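Local structure of C3-degrading proteinase (CppA protein) (Streptococcus pneumoniae, 3E0R) at residues V6-K17 and W194-E205; L159-L167 and K232-W240. The protein probably degrades complement C3, as a two-part protein whose N-terminal and C-terminal regions both belong to the glyoxalase clan. All coordinates share one frame; numbering follows the deposited sequence.

How the interactions relate
Both contacts draw on one mixed beta sheet, yet they are built from different chemistry. Interaction 1 is a strand pairing in the middle of that sheet, where backbone hydrogen bonds set the register and apolar side chains line one face; it joins the N-terminal and C-terminal family regions, buried along its strands but exposed toward the Val6-Val10 and Asn204-Glu205 end. Interaction 2, largely buried too, joins two loops of the C-terminal region through a carboxylate, a guanidinium and an aromatic ring. Strands 196-203 and 238-243 are sheet neighbours, so the two meet directly: Leu199 N and Phe201 N approach the carbonyls of Glu238 and Trp240, probably as hydrogen bonds.

Interaction 1. Residues V6-K17 and W194-E205; sequences VNQIVRIIPTLK and WDLSMLKFLVNE
Ile13 and Lys200 form the hydrogen-bonded pair at the middle of an antiparallel ladder that carries two classic beta bulges. Their two backbone bonds are nearly straight, 170° each, with Lys200 N to Ile13 O at 2.7 Å. One bulge sets Val10 and Arg11 against Leu202, whose carbonyl O takes a bond from Val10 N at 2.7 Å and a weak one from Arg11 N; the other sets Ser197 and Met198 against Thr15. On the face of Ile9 and Ile12, both isoleucines lie alongside Phe201, and Ile9 CD1 reaches Phe201 CD1 at 3.7 Å. Phe201 in turn stacks on Phe241, while Leu199 meets Met155 of strand 151-159 in the other sheet. On the face of Arg11 and Ile13, Leu202 CD1 sits over the Arg11 guanidinium, 3.5 Å from Arg11 NH1, and Arg11 NE bonds to Glu53 O. Strand 53-59 flanks strand 11-17 on its other side, through backbone bonds of Pro14 and Leu16 to Val56. At the Val6 end of the ladder, Asn204 turns its side-chain OD1 back to Glu205 N (chi1 61°), while Asn204 N donates to Gln8 O at 2.9 Å and 154°, in the carbonyl plane.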
loop_
_atom_site.group_PDB
_atom_site.type_symbol
_atom_site.label_atom_id
_atom_site.label_comp_id
_atom_site.label_asym_id
_atom_site.label_seq_id
_atom_site.Cartn_x
_atom_site.Cartn_y
_atom_site.Cartn_z
ATOM N N VAL A 6 20.746 -1.520 14.136
ATOM C CA VAL A 6 20.107 -0.137 14.285
ATOM C C VAL A 6 19.445 0.274 12.941
ATOM O O VAL A 6 20.126 0.241 11.877
ATOM C CB VAL A 6 21.134 0.933 14.740
ATOM C CG1 VAL A 6 21.621 1.791 13.537
ATOM C CG2 VAL A 6 20.563 1.820 15.914
ATOM N N ASN A 7 18.146 0.629 13.000
ATOM C CA ASN A 7 17.300 0.942 11.824
ATOM C C ASN A 7 16.843 -0.290 11.002
ATOM O O ASN A 7 16.528 -0.151 9.833
ATOM C CB ASN A 7 17.951 1.997 10.870
ATOM C CG ASN A 7 17.933 3.429 11.420
ATOM O OD1 ASN A 7 17.002 3.847 12.089
ATOM N ND2 ASN A 7 18.940 4.192 11.078
ATOM N N GLN A 8 16.792 -1.475 11.603
ATOM C CA GLN A 8 16.245 -2.670 10.933
ATOM C C GLN A 8 14.709 -2.603 10.770
ATOM O O GLN A 8 13.970 -2.362 11.726
ATOM C CB GLN A 8 16.642 -3.963 11.689
ATOM C CG GLN A 8 16.261 -5.276 10.981
ATOM C CD GLN A 8 17.213 -5.639 9.811
ATOM O OE1 GLN A 8 17.751 -6.758 9.753
ATOM N NE2 GLN A 8 17.432 -4.682 8.891
ATOM N N ILE A 9 14.258 -2.883 9.548
ATOM C CA ILE A 9 12.884 -2.676 9.131
ATOM C C ILE A 9 12.024 -3.837 9.621
ATOM O O ILE A 9 12.278 -5.007 9.319
ATOM C CB ILE A 9 12.794 -2.449 7.612
ATOM C CG1 ILE A 9 13.667 -1.225 7.239
ATOM C CG2 ILE A 9 11.313 -2.290 7.160
ATOM C CD1 ILE A 9 13.639 -0.851 5.777
ATOM N N VAL A 10 11.050 -3.476 10.456
ATOM C CA VAL A 10 10.083 -4.389 11.017
ATOM C C VAL A 10 8.781 -4.432 10.146
ATOM O O VAL A 10 8.253 -5.507 9.883
ATOM C CB VAL A 10 9.765 -3.955 12.491
ATOM C CG1 VAL A 10 8.430 -4.523 12.971
ATOM C CG2 VAL A 10 10.912 -4.359 13.399
ATOM N N ARG A 11 8.316 -3.264 9.683
ATOM C CA ARG A 11 7.165 -3.173 8.814
ATOM C C ARG A 11 7.188 -1.897 7.969
ATOM O O ARG A 11 7.625 -0.876 8.415
ATOM C CB ARG A 11 5.900 -3.193 9.653
ATOM C CG ARG A 11 4.621 -3.469 8.838
ATOM C CD ARG A 11 3.506 -4.076 9.745
ATOM N NE ARG A 11 2.880 -3.058 10.569
ATOM C CZ ARG A 11 3.070 -2.877 11.893
ATOM N NH1 ARG A 11 2.405 -1.876 12.485
ATOM N NH2 ARG A 11 3.865 -3.666 12.628
ATOM N N ILE A 12 6.697 -1.984 6.733
ATOM C CA ILE A 12 6.531 -0.828 5.846
ATOM C C ILE A 12 5.050 -0.562 5.657
ATOM O O ILE A 12 4.266 -1.484 5.286
ATOM C CB ILE A 12 7.254 -1.018 4.483
ATOM C CG1 ILE A 12 8.707 -1.518 4.707
ATOM C CG2 ILE A 12 7.252 0.309 3.674
ATOM C CD1 ILE A 12 9.498 -1.787 3.422
ATOM N N ILE A 13 4.639 0.683 5.968
ATOM C CA ILE A 13 3.242 1.134 5.797
ATOM C C ILE A 13 3.133 2.276 4.731
ATOM O O ILE A 13 3.648 3.391 4.924
ATOM C CB ILE A 13 2.610 1.566 7.117
ATOM C CG1 ILE A 13 2.756 0.458 8.182
ATOM C CG2 ILE A 13 1.133 1.872 6.981
ATOM C CD1 ILE A 13 3.069 1.004 9.529
ATOM N N PRO A 14 2.481 1.965 3.589
ATOM C CA PRO A 14 2.187 2.946 2.563
ATOM C C PRO A 14 1.015 3.817 2.981
ATOM O O PRO A 14 0.157 3.373 3.768
ATOM C CB PRO A 14 1.819 2.104 1.373
ATOM C CG PRO A 14 1.278 0.805 1.999
ATOM C CD PRO A 14 1.972 0.607 3.265
ATOM N N THR A 15 1.087 5.089 2.560
ATOM C CA THR A 15 0.003 6.053 2.633
ATOM C C THR A 15 -0.351 6.364 1.198
ATOM O O THR A 15 0.504 6.819 0.417
ATOM C CB THR A 15 0.376 7.405 3.334
ATOM O OG1 THR A 15 0.734 7.165 4.714
ATOM C CG2 THR A 15 -0.811 8.436 3.214
ATOM N N LEU A 16 -1.618 6.096 0.871
ATOM C CA LEU A 16 -2.233 6.473 -0.389
ATOM C C LEU A 16 -3.142 7.678 -0.144
ATOM O O LEU A 16 -3.931 7.703 0.811
ATOM C CB LEU A 16 -3.033 5.295 -0.971
ATOM C CG LEU A 16 -2.253 3.981 -1.207
ATOM C CD1 LEU A 16 -3.172 2.916 -1.860
ATOM C CD2 LEU A 16 -0.957 4.169 -2.086
ATOM N N LYS A 17 -3.035 8.677 -1.011
ATOM C CA LYS A 17 -3.963 9.796 -1.001
ATOM C C LYS A 17 -5.343 9.384 -1.574
ATOM O O LYS A 17 -5.420 8.617 -2.554
ATOM C CB LYS A 17 -3.358 11.006 -1.697
ATOM C CG LYS A 17 -2.152 11.462 -0.968
ATOM C CD LYS A 17 -1.407 12.568 -1.712
ATOM C CE LYS A 17 -2.054 13.964 -1.570
ATOM N NZ LYS A 17 -1.804 14.851 -2.731
ATOM N N TRP A 194 -3.390 12.349 -6.539
ATOM C CA TRP A 194 -3.806 11.200 -5.651
ATOM C C TRP A 194 -2.975 9.974 -5.930
ATOM O O TRP A 194 -3.151 9.316 -6.959
ATOM C CB TRP A 194 -5.307 10.872 -5.820
ATOM C CG TRP A 194 -6.220 11.989 -5.290
ATOM C CD1 TRP A 194 -6.408 12.343 -3.972
ATOM C CD2 TRP A 194 -7.020 12.916 -6.067
ATOM N NE1 TRP A 194 -7.265 13.415 -3.886
ATOM C CE2 TRP A 194 -7.681 13.765 -5.149
ATOM C CE3 TRP A 194 -7.277 13.071 -7.438
ATOM C CZ2 TRP A 194 -8.547 14.762 -5.555
ATOM C CZ3 TRP A 194 -8.145 14.064 -7.847
ATOM C CH2 TRP A 194 -8.771 14.905 -6.902
ATOM N N ASP A 195 -2.012 9.665 -5.072
ATOM C CA ASP A 195 -1.069 8.554 -5.361
ATOM C C ASP A 195 -0.472 8.124 -4.050
ATOM O O ASP A 195 -0.829 8.679 -3.046
ATOM C CB ASP A 195 0.065 9.036 -6.288
ATOM C CG ASP A 195 0.752 7.886 -7.072
ATOM O OD1 ASP A 195 0.625 6.668 -6.761
ATOM O OD2 ASP A 195 1.401 8.247 -8.044
ATOM N N LEU A 196 0.469 7.182 -4.086
ATOM C CA LEU A 196 1.354 6.917 -2.963
ATOM C C LEU A 196 2.193 8.181 -2.585
ATOM O O LEU A 196 2.949 8.704 -3.422
ATOM C CB LEU A 196 2.303 5.726 -3.311
ATOM C CG LEU A 196 3.399 5.374 -2.278
ATOM C CD1 LEU A 196 2.821 4.612 -1.014
ATOM C CD2 LEU A 196 4.522 4.613 -2.970
ATOM N N SER A 197 2.048 8.642 -1.341
ATOM C CA SER A 197 2.651 9.880 -0.905
ATOM C C SER A 197 3.655 9.711 0.215
ATOM O O SER A 197 4.531 10.549 0.373
ATOM C CB SER A 197 1.595 10.846 -0.446
ATOM O OG SER A 197 0.885 10.354 0.673
HETATM N N MSE A 198 3.521 8.626 0.976
HETATM C CA MSE A 198 4.469 8.291 2.008
HETATM C C MSE A 198 4.649 6.796 2.195
HETATM O O MSE A 198 3.732 6.028 2.087
HETATM C CB MSE A 198 4.004 8.926 3.302
HETATM C CG MSE A 198 4.885 8.639 4.501
HETATM SE SE MSE A 198 4.355 9.820 5.943
HETATM C CE MSE A 198 4.004 8.460 7.290
ATOM N N LEU A 199 5.866 6.400 2.510
ATOM C CA LEU A 199 6.167 5.072 3.067
ATOM C C LEU A 199 6.632 5.289 4.510
ATOM O O LEU A 199 7.502 6.114 4.747
ATOM C CB LEU A 199 7.253 4.407 2.227
ATOM C CG LEU A 199 6.780 4.082 0.803
ATOM C CD1 LEU A 199 7.887 3.942 -0.219
ATOM C CD2 LEU A 199 5.958 2.805 0.853
ATOM N N LYS A 200 6.016 4.619 5.476
ATOM C CA LYS A 200 6.502 4.662 6.844
ATOM C C LYS A 200 7.247 3.385 7.201
ATOM O O LYS A 200 6.757 2.297 6.958
ATOM C CB LYS A 200 5.354 4.860 7.810
ATOM C CG LYS A 200 5.819 5.074 9.211
ATOM C CD LYS A 200 4.837 4.779 10.247
ATOM C CE LYS A 200 4.057 5.986 10.618
ATOM N NZ LYS A 200 4.544 7.193 9.935
ATOM N N PHE A 201 8.446 3.524 7.757
ATOM C CA PHE A 201 9.264 2.401 8.150
ATOM C C PHE A 201 9.308 2.313 9.669
ATOM O O PHE A 201 9.806 3.224 10.346
ATOM C CB PHE A 201 10.680 2.546 7.579
ATOM C CG PHE A 201 10.696 2.748 6.105
ATOM C CD1 PHE A 201 10.987 1.711 5.254
ATOM C CD2 PHE A 201 10.435 3.993 5.564
ATOM C CE1 PHE A 201 10.979 1.903 3.895
ATOM C CE2 PHE A 201 10.449 4.194 4.239
ATOM C CZ PHE A 201 10.692 3.127 3.384
ATOM N N LEU A 202 8.743 1.240 10.196
ATOM C CA LEU A 202 8.891 0.920 11.594
ATOM C C LEU A 202 10.151 0.057 11.759
ATOM O O LEU A 202 10.327 -0.946 11.059
ATOM C CB LEU A 202 7.650 0.218 12.117
ATOM C CG LEU A 202 6.309 0.950 12.058
ATOM C CD1 LEU A 202 5.282 0.156 12.873
ATOM C CD2 LEU A 202 6.387 2.359 12.605
ATOM N N VAL A 203 11.017 0.459 12.680
ATOM C CA VAL A 203 12.393 -0.055 12.816
ATOM C C VAL A 203 12.606 -0.498 14.247
ATOM O O VAL A 203 11.917 -0.005 15.143
ATOM C CB VAL A 203 13.516 1.003 12.426
ATOM C CG1 VAL A 203 13.468 1.336 10.955
ATOM C CG2 VAL A 203 13.402 2.290 13.247
ATOM N N ASN A 204 13.502 -1.475 14.421
ATOM C CA ASN A 204 13.915 -2.019 15.721
ATOM C C ASN A 204 14.397 -0.928 16.721
ATOM O O ASN A 204 13.889 -0.811 17.841
ATOM C CB ASN A 204 15.041 -3.089 15.515
ATOM C CG ASN A 204 16.321 -2.472 14.852
ATOM O OD1 ASN A 204 16.204 -1.495 14.065
ATOM N ND2 ASN A 204 17.534 -2.972 15.227
ATOM N N GLU A 205 15.385 -0.146 16.285
ATOM C CA GLU A 205 15.904 0.995 17.023
ATOM C C GLU A 205 16.104 2.078 15.989
ATOM O O GLU A 205 16.562 1.799 14.886
ATOM C CB GLU A 205 17.238 0.657 17.709
ATOM C CG GLU A 205 17.668 1.736 18.719
ATOM C CD GLU A 205 19.169 1.710 19.048
ATOM O OE1 GLU A 205 19.718 0.580 19.223
ATOM O OE2 GLU A 205 19.783 2.825 19.155
#

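Interaction 2. Residues L159-L167 and K232-W240; sequences LPTDIESFL and KDRNNVELW
A type I beta turn, Asp233 to Asn236, docks against the loop between strand 151-159 and helix 169-172, and Asp233 at its first position supplies the central grip. Across the contact each carboxylate oxygen takes one bond, both on the syn side: Phe166 N reaches Asp233 OD1 at 2.9 Å in a nearly straight bond (173°), and Ser165 OG gives its proton to Asp233 OD2, also at 2.9 Å. OD1 takes a second, weak bond from Arg234 N of its own turn. Asp233 CG stands anti to the backbone N (chi1 -161°), which carries the group toward the loop. Ser165 OG serves in turn as acceptor for Leu167 N, closing an ST turn that sets the loop backbone beside the aspartate.

Next to this clasp, the Arg234 guanidinium lies flat over one face of the Phe166 ring. The planes differ by 20°, and Arg234 CZ stands 3.9 Å from the centroid of the Phe166 ring, a cation-pi stack displaced toward the rim, with Arg234 NH2 closest to CE1 and CZ of Phe166. Arg234 NH1 donates to Glu164 O at 3.0 Å; the oxygen lies in the guanidinium plane, although the donor stands well above the carbonyl plane. A water bridges the same NH1 to Ser165 O.

Apolar contacts flank the polar centre. Ile163 CD1 rests on the turn backbone, 3.6 Å from Asn235 N, while Leu167 CD2 meets Leu239 CD1 at 4.1 Å where strand 238-243 begins. Outside the two segments, Phe215 meets the Phe166 ring and Lys214 NZ bonds to Phe166 O. With a bond at its edge and an aromatic face beneath it, the guanidinium is restrained in tilt and rotation; its positive charge not far off, together with the three donors, would probably keep Asp233 ionised.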
loop_
_atom_site.group_PDB
_atom_site.type_symbol
_atom_site.label_atom_id
_atom_site.label_comp_id
_atom_site.label_asym_id
_atom_site.label_seq_id
_atom_site.Cartn_x
_atom_site.Cartn_y
_atom_site.Cartn_z
ATOM N N LEU A 159 9.142 3.245 -11.056
ATOM C CA LEU A 159 10.327 4.117 -10.850
ATOM C C LEU A 159 10.985 4.444 -12.195
ATOM O O LEU A 159 11.370 3.526 -12.933
ATOM C CB LEU A 159 11.335 3.457 -9.893
ATOM C CG LEU A 159 12.493 4.309 -9.310
ATOM C CD1 LEU A 159 12.013 5.363 -8.288
ATOM C CD2 LEU A 159 13.578 3.438 -8.669
ATOM N N PRO A 160 11.136 5.747 -12.512
ATOM C CA PRO A 160 11.805 6.076 -13.792
ATOM C C PRO A 160 13.231 5.536 -13.868
ATOM O O PRO A 160 13.843 5.252 -12.832
ATOM C CB PRO A 160 11.791 7.611 -13.838
ATOM C CG PRO A 160 10.807 8.039 -12.765
ATOM C CD PRO A 160 10.757 6.955 -11.753
ATOM N N THR A 161 13.759 5.387 -15.084
ATOM C CA THR A 161 15.068 4.760 -15.244
ATOM C C THR A 161 16.185 5.726 -14.886
ATOM O O THR A 161 17.263 5.284 -14.476
ATOM C CB THR A 161 15.286 4.160 -16.669
ATOM O OG1 THR A 161 15.172 5.185 -17.664
ATOM C CG2 THR A 161 14.287 3.031 -16.941
ATOM N N ASP A 162 15.903 7.032 -14.981
ATOM C CA ASP A 162 16.927 8.082 -14.777
ATOM C C ASP A 162 17.098 8.511 -13.321
ATOM O O ASP A 162 17.992 9.303 -13.014
ATOM C CB ASP A 162 16.642 9.322 -15.646
ATOM C CG ASP A 162 15.275 9.977 -15.340
ATOM O OD1 ASP A 162 14.549 9.493 -14.444
ATOM O OD2 ASP A 162 14.921 10.983 -16.018
ATOM N N ILE A 163 16.257 8.007 -12.433
ATOM C CA ILE A 163 16.463 8.206 -11.012
ATOM C C ILE A 163 16.630 6.879 -10.245
ATOM O O ILE A 163 16.197 5.815 -10.682
ATOM C CB ILE A 163 15.331 9.093 -10.361
ATOM C CG1 ILE A 163 14.068 8.298 -10.097
ATOM C CG2 ILE A 163 15.007 10.338 -11.216
ATOM C CD1 ILE A 163 13.202 8.953 -9.063
ATOM N N GLU A 164 17.278 6.994 -9.093
ATOM C CA GLU A 164 17.516 5.911 -8.166
ATOM C C GLU A 164 16.802 6.239 -6.857
ATOM O O GLU A 164 16.786 7.380 -6.412
ATOM C CB GLU A 164 19.021 5.779 -7.921
ATOM C CG GLU A 164 19.751 4.904 -8.956
ATOM C CD GLU A 164 19.722 3.414 -8.578
ATOM O OE1 GLU A 164 20.433 3.032 -7.616
ATOM O OE2 GLU A 164 18.991 2.627 -9.231
ATOM N N SER A 165 16.188 5.232 -6.254
ATOM C CA SER A 165 15.606 5.387 -4.952
ATOM C C SER A 165 16.725 5.370 -3.906
ATOM O O SER A 165 17.746 4.691 -4.060
ATOM C CB SER A 165 14.599 4.280 -4.665
ATOM O OG SER A 165 14.198 4.317 -3.309
ATOM N N PHE A 166 16.505 6.145 -2.855
ATOM C CA PHE A 166 17.252 6.045 -1.625
ATOM C C PHE A 166 17.059 4.681 -0.960
ATOM O O PHE A 166 17.896 4.278 -0.147
ATOM C CB PHE A 166 16.844 7.167 -0.639
ATOM C CG PHE A 166 17.556 8.463 -0.868
ATOM C CD1 PHE A 166 18.905 8.591 -0.577
ATOM C CD2 PHE A 166 16.887 9.560 -1.365
ATOM C CE1 PHE A 166 19.572 9.801 -0.784
ATOM C CE2 PHE A 166 17.543 10.758 -1.576
ATOM C CZ PHE A 166 18.886 10.879 -1.278
ATOM N N LEU A 167 15.961 3.995 -1.295
ATOM C CA LEU A 167 15.672 2.663 -0.773
ATOM C C LEU A 167 16.559 1.561 -1.410
ATOM O O LEU A 167 16.596 1.367 -2.645
ATOM C CB LEU A 167 14.181 2.381 -0.933
ATOM C CG LEU A 167 13.280 3.394 -0.191
ATOM C CD1 LEU A 167 11.771 2.972 -0.271
ATOM C CD2 LEU A 167 13.752 3.654 1.301
ATOM N N LYS A 232 12.843 12.328 2.206
ATOM C CA LYS A 232 12.090 12.428 0.965
ATOM C C LYS A 232 12.907 11.742 -0.109
ATOM O O LYS A 232 14.122 11.918 -0.169
ATOM C CB LYS A 232 11.880 13.894 0.596
ATOM C CG LYS A 232 10.727 14.138 -0.353
ATOM C CD LYS A 232 10.461 15.629 -0.409
ATOM C CE LYS A 232 9.091 15.939 -0.870
ATOM N NZ LYS A 232 8.567 17.203 -0.240
ATOM N N ASP A 233 12.238 10.941 -0.923
ATOM C CA ASP A 233 12.901 10.141 -1.926
ATOM C C ASP A 233 12.952 10.966 -3.196
ATOM O O ASP A 233 12.240 11.967 -3.331
ATOM C CB ASP A 233 12.168 8.807 -2.144
ATOM C CG ASP A 233 13.049 7.746 -2.825
ATOM O OD1 ASP A 233 14.254 7.983 -3.028
ATOM O OD2 ASP A 233 12.536 6.657 -3.146
ATOM N N ARG A 234 13.821 10.551 -4.104
ATOM C CA ARG A 234 14.048 11.228 -5.371
ATOM C C ARG A 234 12.800 11.328 -6.275
ATOM O O ARG A 234 12.722 12.195 -7.160
ATOM C CB ARG A 234 15.193 10.526 -6.115
ATOM C CG ARG A 234 16.487 10.338 -5.267
ATOM C CD ARG A 234 17.739 10.429 -6.117
ATOM N NE ARG A 234 18.961 10.541 -5.314
ATOM C CZ ARG A 234 19.554 9.518 -4.686
ATOM N NH1 ARG A 234 19.047 8.280 -4.731
ATOM N NH2 ARG A 234 20.662 9.730 -3.993
ATOM N N ASN A 235 11.827 10.453 -6.050
ATOM C CA ASN A 235 10.530 10.569 -6.678
ATOM C C ASN A 235 9.483 11.362 -5.867
ATOM O O ASN A 235 8.285 11.375 -6.188
ATOM C CB ASN A 235 10.013 9.160 -6.997
ATOM C CG ASN A 235 9.691 8.327 -5.749
ATOM O OD1 ASN A 235 9.793 8.780 -4.606
ATOM N ND2 ASN A 235 9.263 7.109 -5.989
ATOM N N ASN A 236 9.938 11.996 -4.793
ATOM C CA ASN A 236 9.097 12.814 -3.920
ATOM C C ASN A 236 8.046 12.119 -3.008
ATOM O O ASN A 236 7.253 12.783 -2.372
ATOM C CB ASN A 236 8.527 14.026 -4.685
ATOM C CG ASN A 236 9.620 15.000 -5.076
ATOM O OD1 ASN A 236 10.485 15.304 -4.258
ATOM N ND2 ASN A 236 9.665 15.388 -6.346
ATOM N N VAL A 237 8.115 10.800 -2.895
ATOM C CA VAL A 237 7.486 10.051 -1.797
ATOM C C VAL A 237 8.291 10.299 -0.479
ATOM O O VAL A 237 9.518 10.097 -0.382
ATOM C CB VAL A 237 7.370 8.541 -2.151
ATOM C CG1 VAL A 237 6.767 7.694 -1.009
ATOM C CG2 VAL A 237 6.532 8.350 -3.486
ATOM N N GLU A 238 7.588 10.777 0.516
ATOM C CA GLU A 238 8.098 10.886 1.848
ATOM C C GLU A 238 8.439 9.558 2.500
ATOM O O GLU A 238 7.713 8.579 2.361
ATOM C CB GLU A 238 7.068 11.638 2.704
ATOM C CG GLU A 238 6.990 13.112 2.285
ATOM C CD GLU A 238 6.063 13.902 3.165
ATOM O OE1 GLU A 238 5.390 13.235 3.986
ATOM O OE2 GLU A 238 6.007 15.162 3.030
ATOM N N LEU A 239 9.547 9.536 3.236
ATOM C CA LEU A 239 10.076 8.301 3.866
ATOM C C LEU A 239 10.203 8.580 5.331
ATOM O O LEU A 239 11.083 9.318 5.738
ATOM C CB LEU A 239 11.431 7.905 3.263
ATOM C CG LEU A 239 11.461 7.733 1.733
ATOM C CD1 LEU A 239 12.898 7.637 1.272
ATOM C CD2 LEU A 239 10.549 6.566 1.225
ATOM N N TRP A 240 9.299 8.004 6.119
ATOM C CA TRP A 240 9.226 8.272 7.548
ATOM C C TRP A 240 9.755 7.043 8.289
ATOM O O TRP A 240 9.310 5.906 8.055
ATOM C CB TRP A 240 7.785 8.608 7.885
ATOM C CG TRP A 240 7.349 8.817 9.365
ATOM C CD1 TRP A 240 7.495 7.926 10.417
ATOM C CD2 TRP A 240 6.571 9.922 9.885
ATOM N NE1 TRP A 240 6.852 8.412 11.539
ATOM C CE2 TRP A 240 6.289 9.632 11.246
ATOM C CE3 TRP A 240 6.042 11.096 9.310
ATOM C CZ2 TRP A 240 5.534 10.495 12.068
ATOM C CZ3 TRP A 240 5.303 11.984 10.121
ATOM C CH2 TRP A 240 5.063 11.672 11.505
HETATM O O HOH W 1 20.681 5.783 -3.826
#